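Local coordinates for protein Rho guanine nucleotide exchange factor 11 (Homo sapiens, PDB 5JHH) that probably acts as a guanine nucleotide exchange factor for Rho-family GTPases, through a catalytic Dbl homology (RhoGEF) domain followed by a pleckstrin homology domain, at residues Y49-K54 with Q142-E147; L102-F105 with E111-Q114; S122-A127 with D161-E166; L176-I181 with Q200-L205. One frame throughout, in Å; residues are numbered along the deposited sequence.

Contact 1. Residues Y49-K54 with Q142-E147; sequences YQRMKK and QLFMQE
Arg51 and Met52 of the helix segment 49-54 meet the ring of Phe144 on the segment 142-147. The two short helix axes approach to 11.9 Å and run nearly antiparallel, at 151°. Arg51 can be followed outward along Phe144. Its CB lies at the ring edge, in the ring plane, 4.0 Å from Phe144 CZ. The chain then bends at chi3 (57°), which turns the guanidinium back so that one of its faces meets the ring at CE2. NE comes within 4.0 Å of Phe144 CE2. CZ is nearer, 3.5 Å from Phe144 CE2, and that carbon sits over the centre of one guanidinium face. The two terminal nitrogens stand beside it, with NH2 3.6 Å from Phe144 CE2. The guanidinium and ring planes are 41° apart, so this is no flat stack. Met52 crosses the ring at about a right angle, with its CG 3.9 Å from Phe144 CE1. Its extended chain carries CE on to Met145, where CE lies 3.8 Å from Met145 SD. A serine in place of Phe144 would probably open a gap between the helices and leave the Arg51 guanidinium without the ring carbon under its face. Glu147 is near but not bonded, its OE1 5.2 Å from Arg51 NH2. Arg51 also has a weak, long ion pair with Glu55. The contact joins the C-terminal end of helix 18-54 to helix 139-150. Glu55 and Leu57 in the following loop touch Phe144, and Met52 also packs on Met58, on Phe67 and on Leu63 of helix 60-66.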
loop_
_atom_site.group_PDB
_atom_site.type_symbol
_atom_site.label_atom_id
_atom_site.label_comp_id
_atom_site.label_asym_id
_atom_site.label_seq_id
_atom_site.Cartn_x
_atom_site.Cartn_y
_atom_site.Cartn_z
ATOM N N TYR A 49 -3.287 17.117 17.681
ATOM C CA TYR A 49 -1.955 17.274 18.232
ATOM C C TYR A 49 -1.881 18.307 19.336
ATOM O O TYR A 49 -1.463 17.991 20.450
ATOM C CB TYR A 49 -0.936 17.631 17.132
ATOM C CG TYR A 49 0.440 17.887 17.693
ATOM C CD1 TYR A 49 1.137 16.906 18.353
ATOM C CD2 TYR A 49 1.023 19.145 17.588
ATOM C CE1 TYR A 49 2.404 17.153 18.908
ATOM C CE2 TYR A 49 2.271 19.417 18.118
ATOM C CZ TYR A 49 2.962 18.414 18.769
ATOM O OH TYR A 49 4.190 18.696 19.257
ATOM N N GLN A 50 -2.342 19.513 19.046
ATOM C CA GLN A 50 -2.244 20.626 20.017
ATOM C C GLN A 50 -3.094 20.404 21.234
ATOM O O GLN A 50 -2.681 20.742 22.340
ATOM C CB GLN A 50 -2.634 21.956 19.408
ATOM C CG GLN A 50 -1.733 22.371 18.263
ATOM C CD GLN A 50 -0.323 22.695 18.678
ATOM O OE1 GLN A 50 -0.052 23.024 19.822
ATOM N NE2 GLN A 50 0.601 22.570 17.737
ATOM N N ARG A 51 -4.246 19.773 21.055
ATOM C CA ARG A 51 -5.092 19.465 22.198
ATOM C C ARG A 51 -4.533 18.312 23.023
ATOM O O ARG A 51 -4.596 18.333 24.258
ATOM C CB ARG A 51 -6.511 19.181 21.777
ATOM C CG ARG A 51 -7.250 20.366 21.147
ATOM C CD ARG A 51 -8.719 20.025 20.911
ATOM N NE ARG A 51 -9.334 19.634 22.189
ATOM C CZ ARG A 51 -10.302 18.727 22.362
ATOM N NH1 ARG A 51 -10.828 18.051 21.329
ATOM N NH2 ARG A 51 -10.730 18.480 23.602
ATOM N N MET A 52 -3.947 17.315 22.379
ATOM C CA MET A 52 -3.387 16.221 23.155
ATOM C C MET A 52 -2.263 16.756 24.014
ATOM O O MET A 52 -2.020 16.286 25.110
ATOM C CB MET A 52 -2.825 15.136 22.240
ATOM C CG MET A 52 -3.903 14.417 21.449
ATOM S SD MET A 52 -3.216 13.169 20.373
ATOM C CE MET A 52 -4.700 12.504 19.646
ATOM N N LYS A 53 -1.506 17.668 23.428
ATOM C CA LYS A 53 -0.353 18.227 24.073
ATOM C C LYS A 53 -0.792 19.119 25.208
ATOM O O LYS A 53 -0.342 18.945 26.314
ATOM C CB LYS A 53 0.427 19.053 23.072
ATOM C CG LYS A 53 1.817 19.447 23.539
ATOM C CD LYS A 53 2.115 20.891 23.202
ATOM C CE LYS A 53 3.522 21.055 22.679
ATOM N NZ LYS A 53 3.542 20.642 21.247
ATOM N N LYS A 54 -1.646 20.090 24.904
ATOM C CA LYS A 54 -2.104 21.065 25.874
ATOM C C LYS A 54 -2.826 20.386 27.056
ATOM O O LYS A 54 -2.571 20.757 28.192
ATOM C CB LYS A 54 -3.006 22.124 25.210
ATOM C CG LYS A 54 -3.912 22.903 26.165
ATOM C CD LYS A 54 -3.198 24.100 26.804
ATOM C CE LYS A 54 -3.464 25.409 26.061
ATOM N NZ LYS A 54 -4.920 25.732 26.014
ATOM N N GLN A 142 -10.467 7.553 25.444
ATOM C CA GLN A 142 -11.529 7.142 24.503
ATOM C C GLN A 142 -12.545 8.238 24.297
ATOM O O GLN A 142 -12.939 8.531 23.175
ATOM C CB GLN A 142 -12.219 5.898 25.013
ATOM C CG GLN A 142 -13.477 5.510 24.252
ATOM C CD GLN A 142 -14.349 4.604 25.085
ATOM O OE1 GLN A 142 -15.428 5.005 25.511
ATOM N NE2 GLN A 142 -13.856 3.398 25.383
ATOM N N LEU A 143 -12.914 8.883 25.387
ATOM C CA LEU A 143 -13.759 10.077 25.360
ATOM C C LEU A 143 -13.192 11.228 24.556
ATOM O O LEU A 143 -13.894 11.886 23.797
ATOM C CB LEU A 143 -14.009 10.584 26.791
ATOM C CG LEU A 143 -15.463 10.508 27.234
ATOM C CD1 LEU A 143 -15.559 10.346 28.756
ATOM C CD2 LEU A 143 -16.194 11.760 26.737
ATOM N N PHE A 144 -11.926 11.544 24.784
ATOM C CA PHE A 144 -11.334 12.640 24.073
ATOM C C PHE A 144 -11.336 12.345 22.559
ATOM O O PHE A 144 -11.604 13.223 21.727
ATOM C CB PHE A 144 -9.916 12.854 24.574
ATOM C CG PHE A 144 -9.127 13.745 23.701
ATOM C CD1 PHE A 144 -8.515 13.252 22.581
ATOM C CD2 PHE A 144 -9.045 15.083 23.964
ATOM C CE1 PHE A 144 -7.809 14.074 21.748
ATOM C CE2 PHE A 144 -8.325 15.910 23.131
ATOM C CZ PHE A 144 -7.730 15.407 22.009
ATOM N N MET A 145 -11.022 11.114 22.208
ATOM C CA MET A 145 -10.936 10.750 20.804
ATOM C C MET A 145 -12.328 10.840 20.157
ATOM O O MET A 145 -12.446 11.305 19.018
ATOM C CB MET A 145 -10.305 9.361 20.612
ATOM C CG MET A 145 -8.811 9.353 20.907
ATOM S SD MET A 145 -7.808 10.293 19.710
ATOM C CE MET A 145 -8.059 9.283 18.268
ATOM N N GLN A 146 -13.381 10.499 20.896
ATOM C CA GLN A 146 -14.718 10.603 20.310
ATOM C C GLN A 146 -15.064 12.045 20.061
ATOM O O GLN A 146 -15.614 12.382 19.037
ATOM C CB GLN A 146 -15.793 10.036 21.215
ATOM C CG GLN A 146 -15.800 8.540 21.312
ATOM C CD GLN A 146 -16.723 8.062 22.425
ATOM O OE1 GLN A 146 -17.570 8.824 22.920
ATOM N NE2 GLN A 146 -16.563 6.803 22.830
ATOM N N GLU A 147 -14.774 12.891 21.037
ATOM C CA GLU A 147 -15.080 14.313 20.926
ATOM C C GLU A 147 -14.320 14.931 19.761
ATOM O O GLU A 147 -14.860 15.679 18.969
ATOM C CB GLU A 147 -14.694 15.025 22.233
ATOM C CG GLU A 147 -15.814 15.823 22.909
ATOM C CD GLU A 147 -15.864 15.632 24.444
ATOM O OE1 GLU A 147 -15.273 16.469 25.177
ATOM O OE2 GLU A 147 -16.499 14.650 24.934
#

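Contact 2. Residues L102-F105 with E111-Q114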
loop_
_atom_site.group_PDB
_atom_site.type_symbol
_atom_site.label_atom_id
_atom_site.label_comp_id
_atom_site.label_asym_id
_atom_site.label_seq_id
_atom_site.Cartn_x
_atom_site.Cartn_y
_atom_site.Cartn_z
ATOM N N LEU A 102 10.778 21.309 -9.317
ATOM C CA LEU A 102 12.121 21.041 -8.840
ATOM C C LEU A 102 12.419 21.720 -7.500
ATOM O O LEU A 102 13.254 21.240 -6.747
ATOM C CB LEU A 102 13.190 21.458 -9.862
ATOM C CG LEU A 102 13.098 20.758 -11.224
ATOM C CD1 LEU A 102 14.079 21.401 -12.204
ATOM C CD2 LEU A 102 13.385 19.267 -11.104
ATOM N N ALA A 103 11.775 22.835 -7.212
ATOM C CA ALA A 103 12.032 23.491 -5.971
ATOM C C ALA A 103 11.488 22.666 -4.770
ATOM O O ALA A 103 11.916 22.860 -3.619
ATOM C CB ALA A 103 11.455 24.894 -5.991
ATOM N N ARG A 104 10.583 21.733 -5.033
ATOM C CA ARG A 104 10.122 20.824 -3.962
ATOM C C ARG A 104 10.745 19.437 -3.993
ATOM O O ARG A 104 10.898 18.791 -2.967
ATOM C CB ARG A 104 8.603 20.698 -3.966
ATOM C CG ARG A 104 7.975 20.090 -2.693
ATOM C CD ARG A 104 9.025 19.798 -1.597
ATOM N NE ARG A 104 9.112 20.838 -0.657
ATOM C CZ ARG A 104 10.078 21.071 0.200
ATOM N NH1 ARG A 104 11.206 20.391 0.261
ATOM N NH2 ARG A 104 9.875 22.076 0.986
ATOM N N PHE A 105 11.088 18.951 -5.158
ATOM C CA PHE A 105 11.368 17.535 -5.289
ATOM C C PHE A 105 12.744 17.209 -5.730
ATOM O O PHE A 105 13.047 16.035 -5.925
ATOM C CB PHE A 105 10.403 16.915 -6.310
ATOM C CG PHE A 105 8.978 17.027 -5.930
ATOM C CD1 PHE A 105 8.534 16.530 -4.715
ATOM C CD2 PHE A 105 8.046 17.558 -6.817
ATOM C CE1 PHE A 105 7.191 16.653 -4.351
ATOM C CE2 PHE A 105 6.711 17.634 -6.473
ATOM C CZ PHE A 105 6.291 17.191 -5.218
ATOM N N GLU A 111 15.961 16.195 -0.338
ATOM C CA GLU A 111 16.536 15.611 0.862
ATOM C C GLU A 111 15.651 15.978 2.063
ATOM O O GLU A 111 15.324 15.115 2.883
ATOM C CB GLU A 111 17.970 16.115 1.097
ATOM C CG GLU A 111 18.973 15.740 0.015
ATOM C CD GLU A 111 19.186 14.256 -0.069
ATOM O OE1 GLU A 111 19.176 13.588 0.994
ATOM O OE2 GLU A 111 19.320 13.738 -1.171
ATOM N N GLU A 112 15.299 17.259 2.154
ATOM C CA GLU A 112 14.472 17.767 3.245
ATOM C C GLU A 112 13.105 17.068 3.294
ATOM O O GLU A 112 12.718 16.557 4.355
ATOM C CB GLU A 112 14.306 19.274 3.122
ATOM C CG GLU A 112 13.400 19.886 4.164
ATOM C CD GLU A 112 13.216 21.408 4.011
ATOM O OE1 GLU A 112 13.152 21.930 2.862
ATOM O OE2 GLU A 112 13.105 22.100 5.056
ATOM N N LEU A 113 12.432 16.950 2.142
ATOM C CA LEU A 113 11.088 16.384 2.086
ATOM C C LEU A 113 11.104 14.918 2.469
ATOM O O LEU A 113 10.271 14.477 3.270
ATOM C CB LEU A 113 10.479 16.525 0.705
ATOM C CG LEU A 113 9.171 15.767 0.459
ATOM C CD1 LEU A 113 8.026 16.046 1.433
ATOM C CD2 LEU A 113 8.685 16.124 -0.920
ATOM N N GLN A 114 12.073 14.164 1.964
ATOM C CA GLN A 114 12.091 12.753 2.284
ATOM C C GLN A 114 12.464 12.506 3.720
ATOM O O GLN A 114 11.942 11.581 4.300
ATOM C CB GLN A 114 12.903 11.897 1.313
ATOM C CG GLN A 114 14.394 12.013 1.374
ATOM C CD GLN A 114 15.101 11.455 0.114
ATOM O OE1 GLN A 114 14.475 11.053 -0.864
ATOM N NE2 GLN A 114 16.452 11.376 0.179
HETATM O O HOH W 1 11.018 23.460 2.770
#
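Phe105 and Leu113 form the nearest backbone pair of this contact, with Phe105 CA 7.5 Å from Leu113 CA. They lie on two consecutive helices of the all-helical Dbl homology (RhoGEF) domain, joined by a tight bend. Segment 102-105 ends helix 98-105, and segment 111-114 follows on helix 107-121 after a very short break. Leu113 points at the first helix. Its CD2 touches the edge of the Phe105 ring, 3.8 Å from Phe105 CE1, and lies as close to Arg104 CD. Arg104 CB sits over one face of the same ring. Around this group, Trp80 meets Phe105 edge-to-face, and Ile76 of helix 70-89 touches Arg104, Glu112 and Leu113. Arg104 leaves its helix with a nearly eclipsed chi2 (4°), which suggests some strain, and bends again at chi3 to reach Glu112. The carboxylate comes to the edge of the guanidinium, close to its plane, though the two planes are 61° apart. The salt bridge is long, with Arg104 NH1 3.6 Å from Glu112 OE1. A water bridges the same two groups, accepting from Arg104 NH2 at 2.5 Å and donating to Glu112 OE1 at 2.6 Å.

Contact 3. Residues S122-A127 with D161-E166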
loop_
_atom_site.group_PDB
_atom_site.type_symbol
_atom_site.label_atom_id
_atom_site.label_comp_id
_atom_site.label_asym_id
_atom_site.label_seq_id
_atom_site.Cartn_x
_atom_site.Cartn_y
_atom_site.Cartn_z
ATOM N N SER A 122 7.434 6.741 9.422
ATOM C CA SER A 122 8.058 5.438 9.614
ATOM C C SER A 122 7.479 4.607 10.743
ATOM O O SER A 122 7.388 3.366 10.643
ATOM C CB SER A 122 9.583 5.576 9.833
ATOM O OG SER A 122 9.829 6.474 10.886
ATOM N N TYR A 123 7.140 5.272 11.833
ATOM C CA TYR A 123 6.753 4.598 13.071
ATOM C C TYR A 123 5.223 4.568 13.229
ATOM O O TYR A 123 4.686 4.120 14.228
ATOM C CB TYR A 123 7.383 5.337 14.270
ATOM C CG TYR A 123 7.254 4.620 15.628
ATOM C CD1 TYR A 123 8.082 3.538 15.965
ATOM C CD2 TYR A 123 6.327 5.032 16.551
ATOM C CE1 TYR A 123 7.994 2.905 17.199
ATOM C CE2 TYR A 123 6.233 4.418 17.806
ATOM C CZ TYR A 123 7.069 3.361 18.129
ATOM O OH TYR A 123 6.903 2.761 19.353
ATOM N N GLN A 124 4.516 4.999 12.207
ATOM C CA GLN A 124 3.121 5.363 12.377
ATOM C C GLN A 124 2.246 4.160 12.666
ATOM O O GLN A 124 1.325 4.257 13.412
ATOM C CB GLN A 124 2.646 6.096 11.133
ATOM C CG GLN A 124 1.363 6.878 11.310
ATOM C CD GLN A 124 0.980 7.650 10.062
ATOM O OE1 GLN A 124 0.378 7.100 9.156
ATOM N NE2 GLN A 124 1.333 8.947 10.018
ATOM N N SER A 125 2.533 3.013 12.096
ATOM C CA SER A 125 1.655 1.853 12.302
ATOM C C SER A 125 1.674 1.399 13.752
ATOM O O SER A 125 0.641 1.020 14.343
ATOM C CB SER A 125 2.095 0.715 11.392
ATOM O OG SER A 125 3.437 0.328 11.660
ATOM N N ILE A 126 2.837 1.538 14.350
ATOM C CA ILE A 126 3.046 1.175 15.732
ATOM C C ILE A 126 2.388 2.176 16.674
ATOM O O ILE A 126 1.654 1.803 17.578
ATOM C CB ILE A 126 4.536 1.045 16.007
ATOM C CG1 ILE A 126 5.096 -0.089 15.152
ATOM C CG2 ILE A 126 4.778 0.697 17.458
ATOM C CD1 ILE A 126 6.531 0.093 14.734
ATOM N N ALA A 127 2.547 3.457 16.403
ATOM C CA ALA A 127 1.898 4.458 17.240
ATOM C C ALA A 127 0.377 4.336 17.201
ATOM O O ALA A 127 -0.309 4.561 18.221
ATOM C CB ALA A 127 2.292 5.850 16.812
ATOM N N ASP A 161 -7.501 7.596 9.982
ATOM C CA ASP A 161 -7.841 7.770 8.596
ATOM C C ASP A 161 -7.237 9.052 8.075
ATOM O O ASP A 161 -7.183 9.221 6.870
ATOM C CB ASP A 161 -9.392 7.808 8.337
ATOM C CG ASP A 161 -10.167 6.654 9.007
ATOM O OD1 ASP A 161 -9.718 5.452 8.949
ATOM O OD2 ASP A 161 -11.272 6.959 9.591
ATOM N N LEU A 162 -6.858 9.993 8.940
ATOM C CA LEU A 162 -6.354 11.308 8.494
ATOM C C LEU A 162 -4.823 11.387 8.523
ATOM O O LEU A 162 -4.177 12.062 7.713
ATOM C CB LEU A 162 -6.903 12.384 9.432
ATOM C CG LEU A 162 -8.422 12.559 9.434
ATOM C CD1 LEU A 162 -8.952 13.276 10.655
ATOM C CD2 LEU A 162 -8.869 13.310 8.174
ATOM N N ILE A 163 -4.226 10.692 9.481
ATOM C CA ILE A 163 -2.794 10.841 9.746
ATOM C C ILE A 163 -1.919 10.183 8.654
ATOM O O ILE A 163 -0.743 10.491 8.494
ATOM C CB ILE A 163 -2.468 10.280 11.121
ATOM C CG1 ILE A 163 -1.199 10.887 11.670
ATOM C CG2 ILE A 163 -2.350 8.796 11.076
ATOM C CD1 ILE A 163 -0.827 10.380 13.040
ATOM N N ILE A 164 -2.531 9.279 7.919
ATOM C CA ILE A 164 -1.908 8.644 6.790
ATOM C C ILE A 164 -1.907 9.516 5.533
ATOM O O ILE A 164 -1.317 9.160 4.522
ATOM C CB ILE A 164 -2.600 7.305 6.506
ATOM C CG1 ILE A 164 -1.717 6.456 5.638
ATOM C CG2 ILE A 164 -3.947 7.507 5.822
ATOM C CD1 ILE A 164 -2.268 5.114 5.356
ATOM N N SER A 165 -2.491 10.696 5.614
ATOM C CA SER A 165 -2.641 11.521 4.435
ATOM C C SER A 165 -1.290 11.924 3.872
ATOM O O SER A 165 -1.185 12.127 2.687
ATOM C CB SER A 165 -3.459 12.770 4.754
ATOM O OG SER A 165 -2.690 13.472 5.727
ATOM N N GLU A 166 -0.250 12.055 4.681
ATOM C CA GLU A 166 0.994 12.437 4.103
ATOM C C GLU A 166 1.558 11.345 3.172
ATOM O O GLU A 166 1.966 11.618 2.043
ATOM C CB GLU A 166 2.021 12.719 5.177
ATOM C CG GLU A 166 3.340 13.228 4.577
ATOM C CD GLU A 166 3.257 14.645 4.078
ATOM O OE1 GLU A 166 2.309 15.328 4.491
ATOM O OE2 GLU A 166 4.149 15.087 3.303
#
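Gln124 reaches across to Ile163 and Ile164 and carries the whole contact. Its NE2 donates to Ile163 O at 3.0 Å, but the bond is weak, bent to 134° at the hydrogen. The carboxamide also lies against the Ile163 side chain. NE2 is 3.6 Å from Ile163 CG1, and the amide carbon CD is 3.7 Å from Ile163 CG2. OE1 faces the next residue, 3.6 Å from Ile164 CA. The Gln124 chain is fully stretched, with CG anti to the backbone N (chi1 -163°) and chi2 177°, and this length spans the distance between the backbones. A leucine in its place would probably leave Ile163 O without this donor. Further out, Ile163 and Ile164 are the middle residues of a type I turn from Leu162 to Ser165. Ser165 N and Ser165 OG both donate to Leu162 O, which holds the turn and probably helps set the direction of Ile163 O. On the other side, Tyr123 holds the N-cap position of helix 124-137, and Gln124 stands in its first turn. Ile163 also touches Leu66 and Phe67. Ile164 and Asp161 pack on aromatic side chains of the other protein in the assembly. The turn breaks helix 159-162 from helix 165-182 in the Dbl homology domain, on a side that packs against that other protein.

Contact 4. Residues L176-I181 with Q200-L205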
loop_
_atom_site.group_PDB
_atom_site.type_symbol
_atom_site.label_atom_id
_atom_site.label_comp_id
_atom_site.label_asym_id
_atom_site.label_seq_id
_atom_site.Cartn_x
_atom_site.Cartn_y
_atom_site.Cartn_z
ATOM N N LEU A 176 0.484 12.791 -10.670
ATOM C CA LEU A 176 0.148 14.104 -11.132
ATOM C C LEU A 176 1.211 14.626 -12.072
ATOM O O LEU A 176 0.859 15.339 -12.996
ATOM C CB LEU A 176 -0.080 15.074 -9.992
ATOM C CG LEU A 176 -1.380 14.789 -9.239
ATOM C CD1 LEU A 176 -1.269 15.344 -7.819
ATOM C CD2 LEU A 176 -2.553 15.422 -9.990
ATOM N N LEU A 177 2.489 14.274 -11.865
ATOM C CA LEU A 177 3.524 14.729 -12.794
ATOM C C LEU A 177 3.429 14.011 -14.160
ATOM O O LEU A 177 3.550 14.653 -15.217
ATOM C CB LEU A 177 4.931 14.659 -12.184
ATOM C CG LEU A 177 5.177 15.678 -11.064
ATOM C CD1 LEU A 177 6.363 15.332 -10.155
ATOM C CD2 LEU A 177 5.409 17.043 -11.632
ATOM N N GLU A 178 3.175 12.706 -14.150
ATOM C CA GLU A 178 3.060 11.932 -15.393
ATOM C C GLU A 178 1.968 12.539 -16.247
ATOM O O GLU A 178 2.163 12.809 -17.417
ATOM C CB GLU A 178 2.793 10.451 -15.137
ATOM C CG GLU A 178 4.070 9.659 -14.855
ATOM C CD GLU A 178 3.852 8.404 -14.003
ATOM O OE1 GLU A 178 2.868 7.684 -14.264
ATOM O OE2 GLU A 178 4.651 8.129 -13.058
ATOM N N SER A 179 0.852 12.867 -15.641
ATOM C CA SER A 179 -0.220 13.473 -16.388
ATOM C C SER A 179 0.071 14.905 -16.917
ATOM O O SER A 179 -0.370 15.274 -18.006
ATOM C CB SER A 179 -1.482 13.452 -15.548
ATOM O OG SER A 179 -2.341 14.452 -16.037
ATOM N N ILE A 180 0.803 15.716 -16.169
ATOM C CA ILE A 180 1.221 17.018 -16.688
ATOM C C ILE A 180 2.178 16.859 -17.871
ATOM O O ILE A 180 2.091 17.606 -18.869
ATOM C CB ILE A 180 1.929 17.833 -15.627
ATOM C CG1 ILE A 180 0.933 18.259 -14.540
ATOM C CG2 ILE A 180 2.568 19.091 -16.193
ATOM C CD1 ILE A 180 1.615 18.675 -13.258
ATOM N N ILE A 181 3.120 15.940 -17.704
ATOM C CA ILE A 181 4.145 15.661 -18.677
ATOM C C ILE A 181 3.495 15.270 -20.013
ATOM O O ILE A 181 3.792 15.840 -21.049
ATOM C CB ILE A 181 5.004 14.498 -18.159
ATOM C CG1 ILE A 181 5.961 15.027 -17.100
ATOM C CG2 ILE A 181 5.712 13.759 -19.308
ATOM C CD1 ILE A 181 6.638 13.942 -16.313
ATOM N N GLN A 200 12.410 11.950 -9.332
ATOM C CA GLN A 200 12.932 12.198 -7.989
ATOM C C GLN A 200 11.827 11.908 -6.978
ATOM O O GLN A 200 12.088 11.277 -5.978
ATOM C CB GLN A 200 13.470 13.621 -7.853
ATOM C CG GLN A 200 14.830 13.878 -8.495
ATOM C CD GLN A 200 15.975 13.486 -7.611
ATOM O OE1 GLN A 200 16.140 12.339 -7.279
ATOM N NE2 GLN A 200 16.808 14.446 -7.246
ATOM N N CYS A 201 10.579 12.253 -7.297
ATOM C CA CYS A 201 9.425 11.810 -6.497
ATOM C C CYS A 201 9.365 10.301 -6.301
ATOM O O CYS A 201 9.076 9.833 -5.211
ATOM C CB CYS A 201 8.126 12.225 -7.104
ATOM S SG CYS A 201 7.861 13.971 -7.051
ATOM N N ARG A 202 9.614 9.537 -7.337
ATOM C CA ARG A 202 9.672 8.085 -7.153
ATOM C C ARG A 202 10.707 7.660 -6.137
ATOM O O ARG A 202 10.478 6.765 -5.306
ATOM C CB ARG A 202 9.938 7.379 -8.464
ATOM C CG ARG A 202 8.677 7.371 -9.319
ATOM C CD ARG A 202 8.852 6.546 -10.586
ATOM N NE ARG A 202 7.688 6.683 -11.431
ATOM C CZ ARG A 202 7.720 6.993 -12.730
ATOM N NH1 ARG A 202 8.876 7.173 -13.369
ATOM N NH2 ARG A 202 6.577 7.099 -13.399
ATOM N N GLU A 203 11.844 8.303 -6.237
ATOM C CA GLU A 203 12.997 8.058 -5.361
ATOM C C GLU A 203 12.669 8.446 -3.906
ATOM O O GLU A 203 13.012 7.768 -2.950
ATOM C CB GLU A 203 14.140 8.899 -5.904
ATOM C CG GLU A 203 15.463 8.193 -5.997
ATOM C CD GLU A 203 15.435 6.856 -6.684
ATOM O OE1 GLU A 203 15.104 6.824 -7.879
ATOM O OE2 GLU A 203 15.800 5.855 -6.010
ATOM N N ILE A 204 11.896 9.503 -3.765
ATOM C CA ILE A 204 11.448 9.914 -2.458
ATOM C C ILE A 204 10.523 8.851 -1.904
ATOM O O ILE A 204 10.578 8.526 -0.741
ATOM C CB ILE A 204 10.717 11.261 -2.567
ATOM C CG1 ILE A 204 11.738 12.378 -2.748
ATOM C CG2 ILE A 204 9.833 11.497 -1.387
ATOM C CD1 ILE A 204 11.068 13.679 -3.157
ATOM N N LEU A 205 9.642 8.321 -2.722
ATOM C CA LEU A 205 8.751 7.252 -2.247
ATOM C C LEU A 205 9.514 5.997 -1.854
ATOM O O LEU A 205 9.170 5.306 -0.875
ATOM C CB LEU A 205 7.712 6.912 -3.314
ATOM C CG LEU A 205 6.662 8.015 -3.463
ATOM C CD1 LEU A 205 5.938 7.982 -4.801
ATOM C CD2 LEU A 205 5.641 7.961 -2.337
#
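As modelled, the Glu178 carboxylate comes to the edge of the Arg202 guanidinium, but Glu178 OE2 and Arg202 NH2 are too close together, so the orientation of the two flat groups is doubtful. The pair is a salt bridge through these two atoms. The charge pairing itself is plausible. Arg202 is extended from CG to NE, with CG anti to the carbonyl carbon (chi1 -75°), and this sends its end across to the other helix. Glu178 is likewise stretched beyond CG. Arg198 also touches Glu178, one turn before Arg202 on the same helix. Its NE is close to Arg202 NH1, so the carboxylate would probably ease the crowding of two positive groups. Arg202 NH1 has a further weak, long ion pair with Asp199. The apolar part of the contact is small and buried. Leu177 CD1 touches Cys201 SG at 3.7 Å, and these two residues are also the nearest backbone pair, with Leu177 CA 9.1 Å from Cys201 CA. Both side chains point toward the opposite helix. Cys201 rests in addition on Tyr173 and Pro174. Side chains of the other protein in the assembly reach Leu176, Arg202 and Leu205. The segments run roughly antiparallel, joining helix 165-182 to the long helix 189-227. Helix 18-54 covers Leu176 and Ile180 through Leu30 and Val26, while helix 107-121 meets Ile204 through Leu113.

How the contacts relate
From the N terminus, helix 18-54 supplies the first half of contact 1. The chain then passes through both halves of contact 2, a short local loop that lies wholly within the much longer one of contact 1. Contact 3 opens at 122-127, before 142-147 closes contact 1, and itself closes at 161-166, so contacts 1 and 3 cross. Contact 4 opens and closes last, bringing helix 165-182 against helix 189-227. Contacts 2 and 4 touch, as Phe105 packs on Cys201 and Leu113 on Ile204. Contacts 3 and 4 share helix 165-182. Together they tie the helices of the RhoGEF domain along its length, with contact 1 about 36 Å from contact 4 between centres.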